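Local coordinates for putative DNA-binding protein (Ralstonia eutropha, PDB 2OBP), which probably binds DNA, as its small winged-helix fold of helices and a two-stranded beta hairpin suggests, at residues 20-25 with 58-63; 37-42 with 52-57. All coordinates share one frame; numbering follows the deposited sequence.

Contact 1. Residues 20-25 with 58-63; sequences EVLLVL and TQLQAA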
loop_
_atom_site.group_PDB
_atom_site.type_symbol
_atom_site.label_atom_id
_atom_site.label_comp_id
_atom_site.label_asym_id
_atom_site.label_seq_id
_atom_site.Cartn_x
_atom_site.Cartn_y
_atom_site.Cartn_z
ATOM N N GLU A 20 -0.702 8.906 1.312
ATOM C CA GLU A 20 -1.946 8.320 1.780
ATOM C C GLU A 20 -1.934 6.790 1.680
ATOM O O GLU A 20 -2.383 6.086 2.598
ATOM C CB GLU A 20 -3.145 8.888 1.048
ATOM C CG GLU A 20 -4.462 8.613 1.773
ATOM C CD GLU A 20 -4.579 9.304 3.129
ATOM O OE1 GLU A 20 -3.826 10.270 3.397
ATOM O OE2 GLU A 20 -5.421 8.862 3.936
ATOM N N VAL A 21 -1.406 6.274 0.576
ATOM C CA VAL A 21 -1.269 4.852 0.425
ATOM C C VAL A 21 -0.316 4.276 1.478
ATOM O O VAL A 21 -0.584 3.195 2.017
ATOM C CB VAL A 21 -0.847 4.469 -1.021
ATOM C CG1 VAL A 21 -0.530 2.958 -1.138
ATOM C CG2 VAL A 21 -1.967 4.868 -1.984
ATOM N N LEU A 22 0.829 4.930 1.749
ATOM C CA LEU A 22 1.712 4.466 2.819
ATOM C C LEU A 22 1.015 4.415 4.179
ATOM O O LEU A 22 1.164 3.445 4.916
ATOM C CB LEU A 22 2.957 5.374 2.925
ATOM C CG LEU A 22 4.020 5.142 1.844
ATOM C CD1 LEU A 22 5.082 6.276 1.972
ATOM C CD2 LEU A 22 4.702 3.828 2.033
ATOM N N LEU A 23 0.237 5.447 4.483
ATOM C CA LEU A 23 -0.545 5.472 5.728
ATOM C C LEU A 23 -1.573 4.356 5.814
ATOM O O LEU A 23 -1.714 3.722 6.863
ATOM C CB LEU A 23 -1.222 6.825 5.885
ATOM C CG LEU A 23 -0.336 7.958 6.342
ATOM C CD1 LEU A 23 -1.138 9.234 6.179
ATOM C CD2 LEU A 23 0.046 7.724 7.808
ATOM N N VAL A 24 -2.299 4.114 4.720
ATOM C CA VAL A 24 -3.304 3.056 4.714
ATOM C C VAL A 24 -2.641 1.676 4.870
ATOM O O VAL A 24 -3.114 0.838 5.640
ATOM C CB VAL A 24 -4.157 3.121 3.435
ATOM C CG1 VAL A 24 -4.977 1.882 3.243
ATOM C CG2 VAL A 24 -5.037 4.361 3.472
ATOM N N LEU A 25 -1.538 1.442 4.153
ATOM C CA LEU A 25 -0.845 0.158 4.229
ATOM C C LEU A 25 -0.226 -0.068 5.618
ATOM O O LEU A 25 -0.216 -1.182 6.124
ATOM C CB LEU A 25 0.218 0.006 3.126
ATOM C CG LEU A 25 -0.369 -0.113 1.695
ATOM C CD1 LEU A 25 0.770 -0.199 0.681
ATOM C CD2 LEU A 25 -1.382 -1.266 1.568
ATOM N N THR A 58 2.704 0.587 -8.099
ATOM C CA THR A 58 3.804 0.254 -8.978
ATOM C C THR A 58 5.077 0.955 -8.514
ATOM O O THR A 58 6.164 0.389 -8.501
ATOM C CB THR A 58 3.502 0.583 -10.451
ATOM O OG1 THR A 58 2.438 -0.302 -10.897
ATOM C CG2 THR A 58 4.751 0.408 -11.316
ATOM N N GLN A 59 4.947 2.224 -8.144
ATOM C CA GLN A 59 6.096 2.992 -7.677
ATOM C C GLN A 59 6.617 2.493 -6.335
ATOM O O GLN A 59 7.829 2.437 -6.127
ATOM C CB GLN A 59 5.719 4.477 -7.582
ATOM C CG GLN A 59 5.499 5.125 -8.962
ATOM C CD GLN A 59 4.930 6.536 -8.906
ATOM O OE1 GLN A 59 4.295 6.908 -7.910
ATOM N NE2 GLN A 59 5.181 7.338 -9.964
ATOM N N LEU A 60 5.719 2.175 -5.404
ATOM C CA LEU A 60 6.167 1.615 -4.112
ATOM C C LEU A 60 6.782 0.226 -4.240
ATOM O O LEU A 60 7.708 -0.119 -3.468
ATOM C CB LEU A 60 5.022 1.600 -3.076
ATOM C CG LEU A 60 4.531 2.996 -2.669
ATOM C CD1 LEU A 60 3.305 2.850 -1.744
ATOM C CD2 LEU A 60 5.689 3.810 -2.023
ATOM N N GLN A 61 6.257 -0.586 -5.170
ATOM C CA GLN A 61 6.805 -1.911 -5.452
ATOM C C GLN A 61 8.214 -1.768 -6.047
ATOM O O GLN A 61 9.164 -2.439 -5.642
ATOM C CB GLN A 61 5.841 -2.663 -6.401
ATOM C CG GLN A 61 6.017 -4.163 -6.497
ATOM C CD GLN A 61 5.242 -4.762 -7.645
ATOM O OE1 GLN A 61 5.014 -4.117 -8.652
ATOM N NE2 GLN A 61 4.824 -6.015 -7.492
ATOM N N ALA A 62 8.368 -0.848 -6.998
ATOM C CA ALA A 62 9.684 -0.547 -7.561
ATOM C C ALA A 62 10.702 -0.145 -6.532
ATOM O O ALA A 62 11.894 -0.559 -6.579
ATOM C CB ALA A 62 9.515 0.560 -8.596
ATOM N N ALA A 63 10.239 0.583 -5.534
ATOM C CA ALA A 63 11.094 1.070 -4.470
ATOM C C ALA A 63 11.404 0.032 -3.382
ATOM O O ALA A 63 12.199 0.292 -2.489
ATOM C CB ALA A 63 10.435 2.326 -3.783
#
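In this small domain, a fold of winged-helix type, helix 16-28 packs against helix 50-62, the second helix of the helix-turn-helix unit, through Leu60, Val21 and Leu22. The contact is small, with 120 Å² buried over both sides, and wholly apolar. No hydrogen bond crosses it. The backbones stay well apart: Leu22 CA and Leu60 CA, the nearest such pair, are 8.7 Å from each other. Leu60 spans much of that gap. Its CB points toward helix 16-28. CD1 touches both Val21 and Leu22; CD2 comes near Leu22. Leu60 CD1 reaches CG1 of Val21 at 3.9 Å. With chi1 at 173°, Val21 CG1 lies opposite its own backbone N and faces Leu60. The buried Val21 also touches Leu53, Val56 and Leu57 of helix 50-62, and Leu48. Leu22 starts out along the flank of its helix and then brings one branch across to Leu60. Phe92, near the C-terminal end of the modelled chain, also touches Leu22, and Ile18 also touches Leu60. Within the contact, Leu22 CD2 faces both leucine methyls almost evenly, 4.1 Å from Leu60 CD1 and 4.2 Å from Leu60 CD2.

Contact 2. Residues 37-42 with 52-57; sequences WSLPKI and VLRRVL
The flat guanidinium of Arg54 has the CD1 methyl of Leu39 over one face, where helix 39-46 meets helix 50-62 in the helix-turn-helix of a winged-helix domain. The methyl lies nearest one nitrogen, with Leu39 CD1 3.5 Å from Arg54 NH1, and CZ and NH2 are little farther away. The two side chains cross at about a right angle. Arg54 gets there with an extended chain from CG to NE, and chi4 of -90° turns the guanidinium plane steeply against that chain. NH1 also bonds to Gly74 O, in the loop between strands 66-70 and 76-80, which helps hold the group in this orientation. A nitrate ion, probably from the crystallisation liquor, lies about 3 Å from the Arg54 side chain. The other flat groups are covered from within their own segments. Lys41 CE sits 3.4 Å above the Trp37 ring, over its centre. Val56 CG2 lies 3.6 Å above the centre of the Arg55 guanidinium.

Behind Arg54 the interface is apolar. Leu39 divides its branches: CD1 goes to Arg54, while CD2 meets Leu57 CD1 at 3.7 Å. Ala78 touches Leu39, Ile42 and Leu57, so strand 76-80 packs against this side of the interface. With chi1 at 175° the Leu53 side chain extends to helix 39-46, where both methyls find contacts. Its CD2 approaches the Leu39 backbone, 3.2 Å from Leu39 O, a close contact and no hydrogen bond. Ile42 meets Leu53 at about a right angle, with Ile42 CG2 3.6 Å from Leu53 CD1.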
loop_
_atom_site.group_PDB
_atom_site.type_symbol
_atom_site.label_atom_id
_atom_site.label_comp_id
_atom_site.label_asym_id
_atom_site.label_seq_id
_atom_site.Cartn_x
_atom_site.Cartn_y
_atom_site.Cartn_z
ATOM N N TRP A 37 -4.752 -6.318 2.631
ATOM C CA TRP A 37 -5.993 -5.787 2.091
ATOM C C TRP A 37 -6.040 -5.889 0.586
ATOM O O TRP A 37 -5.051 -5.759 -0.107
ATOM C CB TRP A 37 -6.133 -4.325 2.467
ATOM C CG TRP A 37 -6.349 -4.065 3.956
ATOM C CD1 TRP A 37 -6.328 -4.963 4.979
ATOM C CD2 TRP A 37 -6.656 -2.808 4.533
ATOM N NE1 TRP A 37 -6.576 -4.318 6.179
ATOM C CE2 TRP A 37 -6.778 -2.994 5.920
ATOM C CE3 TRP A 37 -6.780 -1.519 4.008
ATOM C CZ2 TRP A 37 -7.036 -1.940 6.788
ATOM C CZ3 TRP A 37 -7.051 -0.488 4.863
ATOM C CH2 TRP A 37 -7.171 -0.697 6.237
ATOM N N SER A 38 -7.242 -6.120 0.078
ATOM C CA SER A 38 -7.467 -6.124 -1.343
ATOM C C SER A 38 -7.336 -4.738 -1.953
ATOM O O SER A 38 -7.531 -3.717 -1.293
ATOM C CB SER A 38 -8.847 -6.681 -1.647
ATOM O OG SER A 38 -9.945 -5.813 -1.348
ATOM N N LEU A 39 -7.013 -4.700 -3.248
ATOM C CA LEU A 39 -6.794 -3.380 -3.887
ATOM C C LEU A 39 -7.987 -2.439 -3.736
ATOM O O LEU A 39 -7.807 -1.276 -3.392
ATOM C CB LEU A 39 -6.345 -3.523 -5.340
ATOM C CG LEU A 39 -5.138 -4.414 -5.557
ATOM C CD1 LEU A 39 -4.786 -4.456 -7.070
ATOM C CD2 LEU A 39 -3.938 -4.020 -4.708
ATOM N N PRO A 40 -9.223 -2.916 -3.972
ATOM C CA PRO A 40 -10.333 -1.955 -3.822
ATOM C C PRO A 40 -10.503 -1.376 -2.410
ATOM O O PRO A 40 -10.995 -0.253 -2.252
ATOM C CB PRO A 40 -11.556 -2.798 -4.197
ATOM C CG PRO A 40 -10.954 -3.815 -5.127
ATOM C CD PRO A 40 -9.698 -4.200 -4.491
ATOM N N LYS A 41 -10.208 -2.167 -1.394
ATOM C CA LYS A 41 -10.249 -1.712 -0.030
ATOM C C LYS A 41 -9.183 -0.653 0.246
ATOM O O LYS A 41 -9.463 0.385 0.882
ATOM C CB LYS A 41 -10.080 -2.894 0.917
ATOM C CG LYS A 41 -10.225 -2.467 2.372
ATOM C CD LYS A 41 -10.166 -3.611 3.344
ATOM C CE LYS A 41 -10.083 -3.113 4.781
ATOM N NZ LYS A 41 -10.121 -4.250 5.772
ATOM N N ILE A 42 -7.975 -0.885 -0.262
ATOM C CA ILE A 42 -6.916 0.124 -0.133
ATOM C C ILE A 42 -7.346 1.433 -0.823
ATOM O O ILE A 42 -7.179 2.535 -0.255
ATOM C CB ILE A 42 -5.582 -0.395 -0.730
ATOM C CG1 ILE A 42 -5.053 -1.631 0.004
ATOM C CG2 ILE A 42 -4.505 0.669 -0.644
ATOM C CD1 ILE A 42 -4.004 -2.504 -0.802
ATOM N N VAL A 52 -5.162 5.521 -9.940
ATOM C CA VAL A 52 -4.143 6.217 -9.150
ATOM C C VAL A 52 -3.476 5.264 -8.152
ATOM O O VAL A 52 -2.243 5.236 -7.996
ATOM C CB VAL A 52 -4.738 7.462 -8.433
ATOM C CG1 VAL A 52 -3.632 8.169 -7.648
ATOM C CG2 VAL A 52 -5.384 8.376 -9.467
ATOM N N LEU A 53 -4.279 4.420 -7.523
ATOM C CA LEU A 53 -3.721 3.444 -6.580
ATOM C C LEU A 53 -2.707 2.562 -7.296
ATOM O O LEU A 53 -1.613 2.297 -6.753
ATOM C CB LEU A 53 -4.800 2.608 -5.892
ATOM C CG LEU A 53 -4.226 1.489 -4.973
ATOM C CD1 LEU A 53 -3.432 2.046 -3.758
ATOM C CD2 LEU A 53 -5.330 0.494 -4.521
ATOM N N ARG A 54 -3.071 2.053 -8.470
ATOM C CA ARG A 54 -2.160 1.170 -9.220
ATOM C C ARG A 54 -0.833 1.838 -9.568
ATOM O O ARG A 54 0.220 1.212 -9.489
ATOM C CB ARG A 54 -2.834 0.601 -10.460
ATOM C CG ARG A 54 -3.922 -0.451 -10.124
ATOM C CD ARG A 54 -4.387 -1.164 -11.335
ATOM N NE ARG A 54 -5.561 -2.025 -11.094
ATOM C CZ ARG A 54 -5.512 -3.313 -10.737
ATOM N NH1 ARG A 54 -4.354 -3.937 -10.526
ATOM N NH2 ARG A 54 -6.647 -3.990 -10.582
ATOM N N ARG A 55 -0.892 3.131 -9.906
ATOM C CA ARG A 55 0.296 3.895 -10.216
ATOM C C ARG A 55 1.202 3.990 -8.986
ATOM O O ARG A 55 2.404 3.736 -9.048
ATOM C CB ARG A 55 -0.138 5.302 -10.714
ATOM C CG ARG A 55 0.984 6.238 -11.179
ATOM C CD ARG A 55 1.608 7.011 -10.055
ATOM N NE ARG A 55 0.729 8.052 -9.493
ATOM C CZ ARG A 55 1.033 8.865 -8.479
ATOM N NH1 ARG A 55 2.182 8.789 -7.850
ATOM N NH2 ARG A 55 0.159 9.798 -8.107
ATOM N N VAL A 56 0.595 4.380 -7.876
ATOM C CA VAL A 56 1.315 4.510 -6.612
ATOM C C VAL A 56 1.927 3.159 -6.175
ATOM O O VAL A 56 3.105 3.078 -5.782
ATOM C CB VAL A 56 0.402 5.078 -5.507
ATOM C CG1 VAL A 56 1.023 4.891 -4.133
ATOM C CG2 VAL A 56 0.036 6.577 -5.774
ATOM N N LEU A 57 1.154 2.083 -6.288
ATOM C CA LEU A 57 1.692 0.771 -5.896
ATOM C C LEU A 57 2.806 0.334 -6.796
ATOM O O LEU A 57 3.715 -0.340 -6.344
ATOM C CB LEU A 57 0.602 -0.299 -5.851
ATOM C CG LEU A 57 -0.455 -0.144 -4.732
ATOM C CD1 LEU A 57 -1.604 -1.177 -4.906
ATOM C CD2 LEU A 57 0.192 -0.286 -3.346
#

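In the fold
The two contacts lie side by side in the core of the single chain, their centres 9 Å apart. Both use helix 50-62: contact 2 takes its earlier part and contact 1 its C-terminal part. Along the chain the order is 20-25, 37-42, 52-57, 58-63, so contact 2 falls within the span that contact 1 closes. They also touch directly. Val21 CG2 is 3.6 Å from Leu53 CD1, and Leu25 CD2 is 3.7 Å from Ile42 CD1. Helices 16-28, 39-46 and 50-62 thus form one three-helix core, followed by the hairpin of strands 66-70 and 76-80 and then by helix 82-91. This is consistent with a DNA-binding winged-helix domain.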